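Local coordinates for nonsense-mediated mRNA decay protein 2 (PDB 4LUN) that acts in nonsense-mediated decay of mRNAs containing premature stop codons and interacts with UPF1 through its C-terminus, the part described here being its N-terminal MIF4G domain, at residues A[4-9]-A[147-152]; A[212-215]-A[221-224]; A[107-112]-A[153-158]. All coordinates share one frame; numbering follows the deposited sequence.

Interaction 1: residues A[4-9]-A[147-152]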
ATOM      1  N   GLY A   4       5.528  -1.551 -20.990  1.00 33.18           N
ATOM      2  CA  GLY A   4       6.801  -1.721 -21.666  1.00 32.52           C
ATOM      3  C   GLY A   4       7.960  -1.189 -20.848  1.00 30.65           C
ATOM      4  O   GLY A   4       8.995  -1.849 -20.720  1.00 33.63           O
ATOM      5  N   ARG A   5       7.790   0.003 -20.287  1.00 27.33           N
ATOM      6  CA  ARG A   5       8.822   0.611 -19.452  1.00 30.24           C
ATOM      7  C   ARG A   5       8.967  -0.137 -18.123  1.00 29.71           C
ATOM      8  O   ARG A   5      10.077  -0.272 -17.598  1.00 24.37           O
ATOM      9  CB  ARG A   5       8.505   2.089 -19.202  1.00 28.75           C
ATOM     10  CG  ARG A   5       9.541   2.813 -18.358  1.00 31.47           C
ATOM     11  CD  ARG A   5      10.931   2.727 -18.969  1.00 34.36           C
ATOM     12  NE  ARG A   5      11.918   3.422 -18.149  1.00 32.43           N
ATOM     13  CZ  ARG A   5      13.233   3.335 -18.317  1.00 34.68           C
ATOM     14  NH1 ARG A   5      13.736   2.570 -19.277  1.00 43.04           N
ATOM     15  NH2 ARG A   5      14.045   4.012 -17.516  1.00 40.60           N
ATOM     16  N   LYS A   6       7.854  -0.619 -17.579  1.00 27.16           N
ATOM     17  CA  LYS A   6       7.912  -1.457 -16.385  1.00 23.54           C
ATOM     18  C   LYS A   6       8.789  -2.670 -16.647  1.00 23.21           C
ATOM     19  O   LYS A   6       9.641  -3.026 -15.831  1.00 23.13           O
ATOM     20  CB  LYS A   6       6.513  -1.933 -15.973  1.00 28.58           C
ATOM     21  CG  LYS A   6       5.692  -0.922 -15.191  1.00 30.35           C
ATOM     22  CD  LYS A   6       4.443  -1.584 -14.620  1.00 29.18           C
ATOM     23  CE  LYS A   6       3.650  -0.625 -13.752  1.00 39.41           C
ATOM     24  NZ  LYS A   6       3.660   0.753 -14.314  1.00 46.25           N
ATOM     25  N   LYS A   7       8.586  -3.306 -17.796  1.00 25.10           N
ATOM     26  CA  LYS A   7       9.350  -4.503 -18.140  1.00 26.30           C
ATOM     27  C   LYS A   7      10.827  -4.191 -18.404  1.00 26.13           C
ATOM     28  O   LYS A   7      11.713  -4.964 -18.017  1.00 26.10           O
ATOM     29  CB  LYS A   7       8.692  -5.251 -19.307  1.00 28.40           C
ATOM     30  CG  LYS A   7       7.341  -5.859 -18.937  1.00 38.70           C
ATOM     31  CD  LYS A   7       6.667  -6.544 -20.121  1.00 44.15           C
ATOM     32  CE  LYS A   7       5.405  -5.806 -20.534  1.00 38.15           C
ATOM     33  NZ  LYS A   7       4.191  -6.662 -20.393  1.00 48.69           N
ATOM     34  N   GLU A   8      11.098  -3.055 -19.045  1.00 23.62           N
ATOM     35  CA  GLU A   8      12.472  -2.602 -19.243  1.00 25.71           C
ATOM     36  C   GLU A   8      13.204  -2.462 -17.911  1.00 28.53           C
ATOM     37  O   GLU A   8      14.319  -2.958 -17.747  1.00 27.58           O
ATOM     38  CB  GLU A   8      12.501  -1.244 -19.950  1.00 34.78           C
ATOM     39  CG  GLU A   8      12.174  -1.268 -21.433  1.00 40.65           C
ATOM     40  CD  GLU A   8      12.307   0.111 -22.067  1.00 51.19           C
ATOM     41  OE1 GLU A   8      13.051   0.953 -21.515  1.00 49.33           O
ATOM     42  OE2 GLU A   8      11.664   0.353 -23.112  1.00 52.12           O
ATOM     43  N   LEU A   9      12.572  -1.768 -16.967  1.00 22.02           N
ATOM     44  CA  LEU A   9      13.148  -1.564 -15.641  1.00 22.50           C
ATOM     45  C   LEU A   9      13.261  -2.876 -14.884  1.00 23.03           C
ATOM     46  O   LEU A   9      14.250  -3.110 -14.186  1.00 22.55           O
ATOM     47  CB  LEU A   9      12.287  -0.598 -14.827  1.00 23.13           C
ATOM     48  CG  LEU A   9      12.377   0.882 -15.201  1.00 28.29           C
ATOM     49  CD1 LEU A   9      11.346   1.683 -14.424  1.00 20.90           C
ATOM     50  CD2 LEU A   9      13.776   1.416 -14.930  1.00 25.60           C
ATOM     51  N   PHE A 147       5.031   0.984  -2.645  1.00 13.96           N
ATOM     52  CA  PHE A 147       5.648  -0.324  -2.486  1.00 12.90           C
ATOM     53  C   PHE A 147       5.354  -1.195  -3.689  1.00 17.82           C
ATOM     54  O   PHE A 147       6.251  -1.847  -4.228  1.00 15.37           O
ATOM     55  CB  PHE A 147       5.157  -1.050  -1.241  1.00 14.37           C
ATOM     56  CG  PHE A 147       5.658  -2.459  -1.163  1.00 12.29           C
ATOM     57  CD1 PHE A 147       6.868  -2.732  -0.550  1.00 18.96           C
ATOM     58  CD2 PHE A 147       4.937  -3.502  -1.726  1.00 15.44           C
ATOM     59  CE1 PHE A 147       7.363  -4.031  -0.503  1.00 16.29           C
ATOM     60  CE2 PHE A 147       5.426  -4.801  -1.681  1.00 21.17           C
ATOM     61  CZ  PHE A 147       6.643  -5.057  -1.058  1.00 20.22           C
ATOM     62  N   THR A 148       4.088  -1.213  -4.093  1.00 15.69           N
ATOM     63  CA  THR A 148       3.644  -2.111  -5.147  1.00 15.19           C
ATOM     64  C   THR A 148       4.248  -1.731  -6.497  1.00 15.81           C
ATOM     65  O   THR A 148       4.623  -2.614  -7.286  1.00 16.25           O
ATOM     66  CB  THR A 148       2.111  -2.187  -5.203  1.00 13.85           C
ATOM     67  OG1 THR A 148       1.634  -2.586  -3.915  1.00 15.55           O
ATOM     68  CG2 THR A 148       1.670  -3.249  -6.201  1.00 12.76           C
ATOM     69  N   GLU A 149       4.382  -0.433  -6.746  1.00 14.04           N
ATOM     70  CA  GLU A 149       4.973   0.020  -8.000  1.00 16.73           C
ATOM     71  C   GLU A 149       6.436  -0.417  -8.064  1.00 21.89           C
ATOM     72  O   GLU A 149       6.941  -0.794  -9.139  1.00 16.54           O
ATOM     73  CB  GLU A 149       4.875   1.541  -8.156  1.00 21.82           C
ATOM     74  CG  GLU A 149       3.464   2.128  -8.157  1.00 23.37           C
ATOM     75  CD  GLU A 149       2.666   1.842  -9.423  1.00 34.56           C
ATOM     76  OE1 GLU A 149       3.143   1.090 -10.305  1.00 34.45           O
ATOM     77  OE2 GLU A 149       1.541   2.378  -9.528  1.00 33.82           O
ATOM     78  N   LEU A 150       7.115  -0.389  -6.918  1.00 16.89           N
ATOM     79  CA  LEU A 150       8.517  -0.824  -6.862  1.00 13.37           C
ATOM     80  C   LEU A 150       8.662  -2.343  -6.874  1.00 18.07           C
ATOM     81  O   LEU A 150       9.713  -2.883  -7.255  1.00 17.91           O
ATOM     82  CB  LEU A 150       9.230  -0.243  -5.632  1.00 16.91           C
ATOM     83  CG  LEU A 150       9.461   1.257  -5.717  1.00 20.15           C
ATOM     84  CD1 LEU A 150       9.850   1.802  -4.341  1.00 18.15           C
ATOM     85  CD2 LEU A 150      10.559   1.544  -6.743  1.00 18.95           C
ATOM     86  N   TYR A 151       7.617  -3.026  -6.434  1.00 15.56           N
ATOM     87  CA  TYR A 151       7.564  -4.470  -6.553  1.00 14.96           C
ATOM     88  C   TYR A 151       7.459  -4.827  -8.029  1.00 18.46           C
ATOM     89  O   TYR A 151       8.158  -5.722  -8.512  1.00 15.99           O
ATOM     90  CB  TYR A 151       6.364  -5.036  -5.769  1.00 16.94           C
ATOM     91  CG  TYR A 151       6.098  -6.484  -6.123  1.00 13.69           C
ATOM     92  CD1 TYR A 151       6.755  -7.508  -5.463  1.00 15.70           C
ATOM     93  CD2 TYR A 151       5.207  -6.822  -7.138  1.00 15.82           C
ATOM     94  CE1 TYR A 151       6.536  -8.827  -5.810  1.00 14.19           C
ATOM     95  CE2 TYR A 151       4.987  -8.130  -7.492  1.00 16.60           C
ATOM     96  CZ  TYR A 151       5.645  -9.132  -6.827  1.00 13.95           C
ATOM     97  OH  TYR A 151       5.402 -10.443  -7.173  1.00 16.67           O
ATOM     98  N   LEU A 152       6.586  -4.130  -8.751  1.00 17.60           N
ATOM     99  CA  LEU A 152       6.318  -4.498 -10.139  1.00 19.89           C
ATOM    100  C   LEU A 152       7.516  -4.248 -11.060  1.00 20.78           C
ATOM    101  O   LEU A 152       7.616  -4.845 -12.139  1.00 21.37           O
ATOM    102  CB  LEU A 152       5.080  -3.780 -10.665  1.00 18.15           C
ATOM    103  CG  LEU A 152       3.755  -4.260 -10.062  1.00 17.94           C
ATOM    104  CD1 LEU A 152       2.647  -3.285 -10.418  1.00 23.95           C
ATOM    105  CD2 LEU A 152       3.417  -5.674 -10.547  1.00 18.63           C
TER
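Lys6 alone on the first turns of the N-terminal helix reaches across to Glu149 and Leu152, at the C-terminal end of helix 130-152. The contact thus packs helix 3-17 against helix 130-152 in the all-helical, HEAT-repeat fold of the MIF4G domain. Along 147-152 the side chains are divided between different neighbours. Phe147 faces the opposite way from Lys6, into Leu182, Leu183 and Ile186 of helix 182-190. Thr148 turns its hydroxyl back to the carbonyl of Leu144 in its own helix.

Glu149 is the first to meet the other helix. Its chain folds at the second torsion (chi2 -72°), which swings the carboxylate toward Lys6. OE1 lies 3.9 Å from Lys6 CE and 4.1 Å from Lys6 NZ, so the opposite charges are near each other but too far apart for a salt bridge. They may still attract weakly. The stronger partner of this carboxylate is Arg145, which binds OE2 through NE, so the two oxygens are turned to different basic residues.

Leu150 packs on Ile97 of helix 87-104, and Tyr151 sends its hydroxyl to the backbone N of Tyr227. At Leu152 the backbones come nearest, 7.1 Å between its CA and that of Lys6. The lysine chain runs extended as far as CE before bending (chi4 38°), so the aliphatic part of this largely buried side chain spans the gap to the leucine. There one methyl does the touching: Leu152 CD1 stands 4.4 Å from Lys6 CE.

Interaction 2: residues A[212-215]-A[221-224]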
ATOM      1  N   ALA A 212      -5.510  -3.851 -10.730  1.00 19.12           N
ATOM      2  CA  ALA A 212      -6.471  -4.852 -11.212  1.00 18.37           C
ATOM      3  C   ALA A 212      -5.899  -6.117 -11.860  1.00 18.54           C
ATOM      4  O   ALA A 212      -6.439  -7.208 -11.640  1.00 20.89           O
ATOM      5  CB  ALA A 212      -7.502  -4.200 -12.140  1.00 21.62           C
ATOM      6  N   PRO A 213      -4.825  -5.991 -12.665  1.00 20.69           N
ATOM      7  CA  PRO A 213      -4.332  -7.238 -13.262  1.00 19.35           C
ATOM      8  C   PRO A 213      -3.909  -8.291 -12.244  1.00 21.70           C
ATOM      9  O   PRO A 213      -3.871  -9.462 -12.596  1.00 25.26           O
ATOM     10  CB  PRO A 213      -3.120  -6.783 -14.082  1.00 24.07           C
ATOM     11  CG  PRO A 213      -3.397  -5.353 -14.392  1.00 22.99           C
ATOM     12  CD  PRO A 213      -4.116  -4.811 -13.203  1.00 19.98           C
ATOM     13  N   LEU A 214      -3.620  -7.899 -11.005  1.00 17.77           N
ATOM     14  CA  LEU A 214      -3.285  -8.891  -9.988  1.00 17.62           C
ATOM     15  C   LEU A 214      -4.507  -9.681  -9.559  1.00 23.10           C
ATOM     16  O   LEU A 214      -4.377 -10.704  -8.909  1.00 20.67           O
ATOM     17  CB  LEU A 214      -2.618  -8.223  -8.765  1.00 18.12           C
ATOM     18  CG  LEU A 214      -1.311  -7.473  -9.026  1.00 19.82           C
ATOM     19  CD1 LEU A 214      -0.759  -6.870  -7.743  1.00 19.58           C
ATOM     20  CD2 LEU A 214      -0.265  -8.416  -9.628  1.00 19.55           C
ATOM     21  N   PHE A 215      -5.704  -9.216  -9.921  1.00 20.56           N
ATOM     22  CA  PHE A 215      -6.937  -9.813  -9.406  1.00 24.50           C
ATOM     23  C   PHE A 215      -7.810 -10.443 -10.477  1.00 29.33           C
ATOM     24  O   PHE A 215      -8.863 -11.026 -10.181  1.00 30.27           O
ATOM     25  CB  PHE A 215      -7.727  -8.773  -8.613  1.00 21.99           C
ATOM     26  CG  PHE A 215      -7.027  -8.354  -7.368  1.00 18.55           C
ATOM     27  CD1 PHE A 215      -7.148  -9.115  -6.215  1.00 17.46           C
ATOM     28  CD2 PHE A 215      -6.189  -7.252  -7.366  1.00 17.17           C
ATOM     29  CE1 PHE A 215      -6.478  -8.743  -5.062  1.00 17.57           C
ATOM     30  CE2 PHE A 215      -5.506  -6.881  -6.222  1.00 19.11           C
ATOM     31  CZ  PHE A 215      -5.656  -7.640  -5.064  1.00 16.90           C
ATOM     32  N   SER A 221      -0.993  -9.461 -18.286  1.00 28.31           N
ATOM     33  CA  SER A 221      -0.117  -8.344 -18.631  1.00 25.43           C
ATOM     34  C   SER A 221       1.074  -8.142 -17.685  1.00 25.47           C
ATOM     35  O   SER A 221       2.125  -7.668 -18.111  1.00 28.09           O
ATOM     36  CB  SER A 221      -0.927  -7.053 -18.732  1.00 26.36           C
ATOM     37  OG  SER A 221      -1.621  -6.803 -17.523  1.00 31.33           O
ATOM     38  N   TRP A 222       0.918  -8.516 -16.413  1.00 22.28           N
ATOM     39  CA  TRP A 222       1.991  -8.317 -15.435  1.00 20.15           C
ATOM     40  C   TRP A 222       2.713  -9.602 -15.019  1.00 21.06           C
ATOM     41  O   TRP A 222       3.567  -9.569 -14.132  1.00 20.95           O
ATOM     42  CB  TRP A 222       1.471  -7.579 -14.184  1.00 19.40           C
ATOM     43  CG  TRP A 222       1.139  -6.143 -14.421  1.00 22.43           C
ATOM     44  CD1 TRP A 222       1.425  -5.408 -15.533  1.00 19.74           C
ATOM     45  CD2 TRP A 222       0.448  -5.259 -13.518  1.00 17.44           C
ATOM     46  NE1 TRP A 222       0.956  -4.120 -15.382  1.00 22.95           N
ATOM     47  CE2 TRP A 222       0.352  -4.005 -14.159  1.00 22.15           C
ATOM     48  CE3 TRP A 222      -0.094  -5.409 -12.238  1.00 19.39           C
ATOM     49  CZ2 TRP A 222      -0.268  -2.902 -13.554  1.00 24.43           C
ATOM     50  CZ3 TRP A 222      -0.717  -4.307 -11.642  1.00 18.40           C
ATOM     51  CH2 TRP A 222      -0.796  -3.075 -12.307  1.00 22.07           C
ATOM     52  N   ASP A 223       2.407 -10.719 -15.679  1.00 21.66           N
ATOM     53  CA  ASP A 223       3.035 -11.992 -15.331  1.00 20.98           C
ATOM     54  C   ASP A 223       4.566 -11.951 -15.334  1.00 24.20           C
ATOM     55  O   ASP A 223       5.198 -12.594 -14.499  1.00 25.53           O
ATOM     56  CB  ASP A 223       2.565 -13.111 -16.269  1.00 26.75           C
ATOM     57  CG  ASP A 223       1.149 -13.568 -15.979  1.00 26.69           C
ATOM     58  OD1 ASP A 223       0.538 -13.103 -14.982  1.00 25.37           O
ATOM     59  OD2 ASP A 223       0.649 -14.426 -16.747  1.00 29.63           O
ATOM     60  N   ASP A 224       5.161 -11.206 -16.267  1.00 21.62           N
ATOM     61  CA  ASP A 224       6.620 -11.117 -16.355  1.00 24.71           C
ATOM     62  C   ASP A 224       7.203 -10.258 -15.239  1.00 22.12           C
ATOM     63  O   ASP A 224       8.419 -10.243 -15.027  1.00 27.18           O
ATOM     64  CB  ASP A 224       7.053 -10.499 -17.690  1.00 36.40           C
ATOM     65  CG  ASP A 224       6.873 -11.434 -18.863  1.00 43.20           C
ATOM     66  OD1 ASP A 224       6.657 -12.646 -18.646  1.00 43.98           O
ATOM     67  OD2 ASP A 224       6.962 -10.945 -20.011  1.00 51.20           O
TER
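Pro213 and Trp222 bring the two ends of this short excursion to 6.8 Å between their CA atoms, the proline sitting in a 3-10 turn in which Phe215 N bonds to Ala212 O (2.7 Å) and the tryptophan in an irregular segment.

The proline ring is laid on the benzo half of the indole. Its CG hangs almost exactly over the middle, 3.7 Å from the centroid of the Trp222 six-membered ring and only 3° off the normal, a well-formed CH-pi contact. CB and CD flank it: Pro213 CD is 3.8 Å from Trp222 CZ3, while CB lies over the CE3 side. Leu214 comes at the rim instead, roughly at a right angle, with CD2 near the indole plane and 4.0 Å from Trp222 CE3. One face and one edge of the indole are therefore occupied by consecutive residues.

Ser221 adds its OG beside the proline, 3.8 Å from Pro213 CB, while that hydroxyl is hydrogen-bonded to Asp219 within the same loop. The indole NE1 is engaged as well, by Asp3 OD1 near the N terminus, which, together with the proline over the face, should limit the rotation of the ring.

The turn belongs to the loop that joins helix 201-210 to helix 231-271. Leu214 reaches Leu231 and Leu235 of the latter, and Phe215 packs on Phe302 and Phe303 of helix 277-303.

Interaction 3: residues A[107-112]-A[153-158]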
ATOM      1  N   ARG A 107      23.136  -3.631  -1.265  1.00 25.44           N
ATOM      2  CA  ARG A 107      23.636  -2.817  -0.163  1.00 27.07           C
ATOM      3  C   ARG A 107      22.855  -1.504  -0.020  1.00 24.70           C
ATOM      4  O   ARG A 107      22.873  -0.894   1.042  1.00 29.75           O
ATOM      5  CB  ARG A 107      25.153  -2.587  -0.255  1.00 30.27           C
ATOM      6  CG  ARG A 107      25.624  -1.883  -1.506  1.00 27.74           C
ATOM      7  CD  ARG A 107      27.152  -1.929  -1.609  1.00 37.26           C
ATOM      8  NE  ARG A 107      27.642  -0.995  -2.619  1.00 36.22           N
ATOM      9  CZ  ARG A 107      27.801  -1.298  -3.905  1.00 42.77           C
ATOM     10  NH1 ARG A 107      27.520  -2.518  -4.343  1.00 39.94           N
ATOM     11  NH2 ARG A 107      28.244  -0.382  -4.756  1.00 41.79           N
ATOM     12  N   PHE A 108      22.149  -1.090  -1.076  1.00 20.88           N
ATOM     13  CA  PHE A 108      21.199   0.021  -0.978  1.00 21.62           C
ATOM     14  C   PHE A 108      19.781  -0.494  -0.742  1.00 23.36           C
ATOM     15  O   PHE A 108      19.097  -0.053   0.179  1.00 23.02           O
ATOM     16  CB  PHE A 108      21.226   0.882  -2.244  1.00 21.21           C
ATOM     17  CG  PHE A 108      20.029   1.789  -2.399  1.00 21.11           C
ATOM     18  CD1 PHE A 108      19.962   2.998  -1.727  1.00 24.47           C
ATOM     19  CD2 PHE A 108      18.975   1.436  -3.235  1.00 21.51           C
ATOM     20  CE1 PHE A 108      18.866   3.833  -1.873  1.00 27.52           C
ATOM     21  CE2 PHE A 108      17.876   2.268  -3.389  1.00 23.26           C
ATOM     22  CZ  PHE A 108      17.820   3.468  -2.703  1.00 25.74           C
ATOM     23  N   THR A 109      19.345  -1.427  -1.581  1.00 19.39           N
ATOM     24  CA  THR A 109      17.938  -1.862  -1.569  1.00 17.70           C
ATOM     25  C   THR A 109      17.529  -2.672  -0.340  1.00 20.90           C
ATOM     26  O   THR A 109      16.406  -2.519   0.169  1.00 21.09           O
ATOM     27  CB  THR A 109      17.580  -2.607  -2.876  1.00 20.51           C
ATOM     28  OG1 THR A 109      18.018  -1.812  -3.988  1.00 22.18           O
ATOM     29  CG2 THR A 109      16.076  -2.834  -2.981  1.00 20.02           C
ATOM     30  N   SER A 110      18.412  -3.540   0.140  1.00 20.15           N
ATOM     31  CA  SER A 110      18.113  -4.329   1.339  1.00 19.95           C
ATOM     32  C   SER A 110      17.757  -3.482   2.567  1.00 25.33           C
ATOM     33  O   SER A 110      16.657  -3.642   3.127  1.00 21.63           O
ATOM     34  CB  SER A 110      19.213  -5.367   1.642  1.00 27.80           C
ATOM     35  OG  SER A 110      19.042  -5.932   2.932  1.00 30.46           O
ATOM     36  N   PRO A 111      18.650  -2.563   2.990  1.00 23.80           N
ATOM     37  CA  PRO A 111      18.250  -1.757   4.152  1.00 20.04           C
ATOM     38  C   PRO A 111      17.072  -0.812   3.869  1.00 24.51           C
ATOM     39  O   PRO A 111      16.289  -0.530   4.782  1.00 23.30           O
ATOM     40  CB  PRO A 111      19.521  -0.967   4.495  1.00 23.60           C
ATOM     41  CG  PRO A 111      20.334  -0.967   3.240  1.00 28.90           C
ATOM     42  CD  PRO A 111      20.021  -2.255   2.540  1.00 25.43           C
ATOM     43  N   LEU A 112      16.937  -0.343   2.631  1.00 20.33           N
ATOM     44  CA  LEU A 112      15.807   0.498   2.268  1.00 20.88           C
ATOM     45  C   LEU A 112      14.508  -0.290   2.418  1.00 22.00           C
ATOM     46  O   LEU A 112      13.551   0.192   3.016  1.00 21.03           O
ATOM     47  CB  LEU A 112      15.928   1.012   0.830  1.00 20.37           C
ATOM     48  CG  LEU A 112      14.657   1.692   0.284  1.00 22.36           C
ATOM     49  CD1 LEU A 112      14.327   2.951   1.057  1.00 23.07           C
ATOM     50  CD2 LEU A 112      14.751   1.992  -1.204  1.00 23.41           C
ATOM     51  N   VAL A 153       8.418  -3.372 -10.647  1.00 18.69           N
ATOM     52  CA  VAL A 153       9.651  -3.175 -11.419  1.00 17.41           C
ATOM     53  C   VAL A 153      10.837  -3.961 -10.865  1.00 16.37           C
ATOM     54  O   VAL A 153      11.966  -3.766 -11.291  1.00 19.15           O
ATOM     55  CB  VAL A 153      10.011  -1.672 -11.634  1.00 18.89           C
ATOM     56  CG1 VAL A 153       8.905  -0.978 -12.419  1.00 22.90           C
ATOM     57  CG2 VAL A 153      10.275  -0.972 -10.305  1.00 15.27           C
ATOM     58  N   GLY A 154      10.582  -4.870  -9.933  1.00 17.31           N
ATOM     59  CA  GLY A 154      11.624  -5.780  -9.493  1.00 20.81           C
ATOM     60  C   GLY A 154      12.630  -5.218  -8.506  1.00 18.36           C
ATOM     61  O   GLY A 154      13.697  -5.797  -8.296  1.00 18.33           O
ATOM     62  N   VAL A 155      12.293  -4.102  -7.874  1.00 18.18           N
ATOM     63  CA  VAL A 155      13.169  -3.547  -6.846  1.00 19.05           C
ATOM     64  C   VAL A 155      12.892  -4.208  -5.497  1.00 21.48           C
ATOM     65  O   VAL A 155      13.799  -4.752  -4.854  1.00 21.62           O
ATOM     66  CB  VAL A 155      12.992  -2.023  -6.739  1.00 18.75           C
ATOM     67  CG1 VAL A 155      13.802  -1.475  -5.565  1.00 19.40           C
ATOM     68  CG2 VAL A 155      13.427  -1.362  -8.036  1.00 21.86           C
ATOM     69  N   PHE A 156      11.631  -4.152  -5.080  1.00 18.48           N
ATOM     70  CA  PHE A 156      11.169  -4.742  -3.825  1.00 18.48           C
ATOM     71  C   PHE A 156      10.494  -6.076  -4.110  1.00 26.02           C
ATOM     72  O   PHE A 156       9.330  -6.093  -4.498  1.00 29.61           O
ATOM     73  CB  PHE A 156      10.109  -3.846  -3.193  1.00 16.97           C
ATOM     74  CG  PHE A 156      10.635  -2.589  -2.553  1.00 18.97           C
ATOM     75  CD1 PHE A 156      11.988  -2.386  -2.338  1.00 18.85           C
ATOM     76  CD2 PHE A 156       9.740  -1.614  -2.131  1.00 20.12           C
ATOM     77  CE1 PHE A 156      12.444  -1.225  -1.730  1.00 20.86           C
ATOM     78  CE2 PHE A 156      10.185  -0.449  -1.520  1.00 21.13           C
ATOM     79  CZ  PHE A 156      11.543  -0.254  -1.316  1.00 22.31           C
ATOM     80  N   ARG A 157      11.180  -7.189  -3.886  1.00 17.64           N
ATOM     81  CA  ARG A 157      10.661  -8.478  -4.333  1.00 20.59           C
ATOM     82  C   ARG A 157      10.226  -9.427  -3.236  1.00 18.58           C
ATOM     83  O   ARG A 157       9.153 -10.021  -3.319  1.00 18.76           O
ATOM     84  CB  ARG A 157      11.714  -9.198  -5.185  1.00 16.89           C
ATOM     85  CG  ARG A 157      12.389  -8.290  -6.201  1.00 21.38           C
ATOM     86  CD  ARG A 157      13.342  -9.089  -7.094  1.00 20.23           C
ATOM     87  NE  ARG A 157      14.495  -9.616  -6.366  1.00 20.20           N
ATOM     88  CZ  ARG A 157      15.414 -10.403  -6.918  1.00 26.05           C
ATOM     89  NH1 ARG A 157      15.314 -10.745  -8.196  1.00 25.73           N
ATOM     90  NH2 ARG A 157      16.432 -10.853  -6.198  1.00 23.96           N
ATOM     91  N   THR A 158      11.081  -9.611  -2.234  1.00 15.82           N
ATOM     92  CA  THR A 158      10.864 -10.675  -1.263  1.00 17.76           C
ATOM     93  C   THR A 158      11.673 -10.409  -0.003  1.00 15.15           C
ATOM     94  O   THR A 158      12.672  -9.697  -0.042  1.00 18.52           O
ATOM     95  CB  THR A 158      11.268 -12.050  -1.866  1.00 21.29           C
ATOM     96  OG1 THR A 158      11.200 -13.065  -0.858  1.00 20.12           O
ATOM     97  CG2 THR A 158      12.694 -11.995  -2.409  1.00 22.25           C
TER
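The ring of Phe156 is met at its edge by both touching side chains of 107-112: Thr109 CG2 and Leu112 CD2 lie near its plane. It also meets the ring of Phe147, the planes inclined at about 30°. The contact belongs to the hydrophobic interior of the helical MIF4G fold and involves the loop that leaves helix 130-152 through a Schellman motif. In that motif Gly154 is the C-prime residue, with a positive phi of 79°, and Gly154 N and Val155 N bond back to Tyr151 O and Leu150 O.

Leu112 approaches the far end of the phenyl ring at about a right angle. Its CD2 is 3.9 Å from Phe156 CZ and 4.0 Å from Phe156 CE1, so CD2, with CG just behind it, sits against the CZ-CE1 edge. One turn earlier, Thr109 brings its methyl to the CD1 side, 4.2 Å from Phe156 CD1.

The threonine is divided between two environments. With CG2 set opposite the backbone N, the methyl is sent into the apolar contact, and chi1 of -50° leaves the hydroxyl beside the N, where OG1 is hydrogen-bonded to His101 ND1. The methyl also meets Val155, whose CG1 lies 3.7 Å from Thr109 CG2. All four touching residues are buried.

Neighbouring helices complete the setting: Leu112 also rests on Val76 and Thr77 of helix 69-81, and Val155 on Ile97 of helix 87-104 and Asn13 of helix 3-17. The carbonyl of Val155 is held by Trp17 NE1, and the same oxygen, Val155 O, lies 3.5 Å from Thr109 CG2.

In the fold
From the N terminus, residues 4-9 set out first and meet 147-152 in interaction 1, closing a loop of 137 intervening residues, mostly helical. Interaction 3 starts inside that loop, at 107-112, and ends just beyond it at 153-158, so the two cross. They share the end of helix 130-152, whose last turn leads directly into 153-158. Together they tie helices 3-17 and 106-116 to this helix and its exit. Interaction 2 follows in series as a local closure over five residues. It touches interaction 1, where Leu152 CD1 meets Trp222 CZ3, but stays about 8 Å from interaction 3 at the nearest atoms.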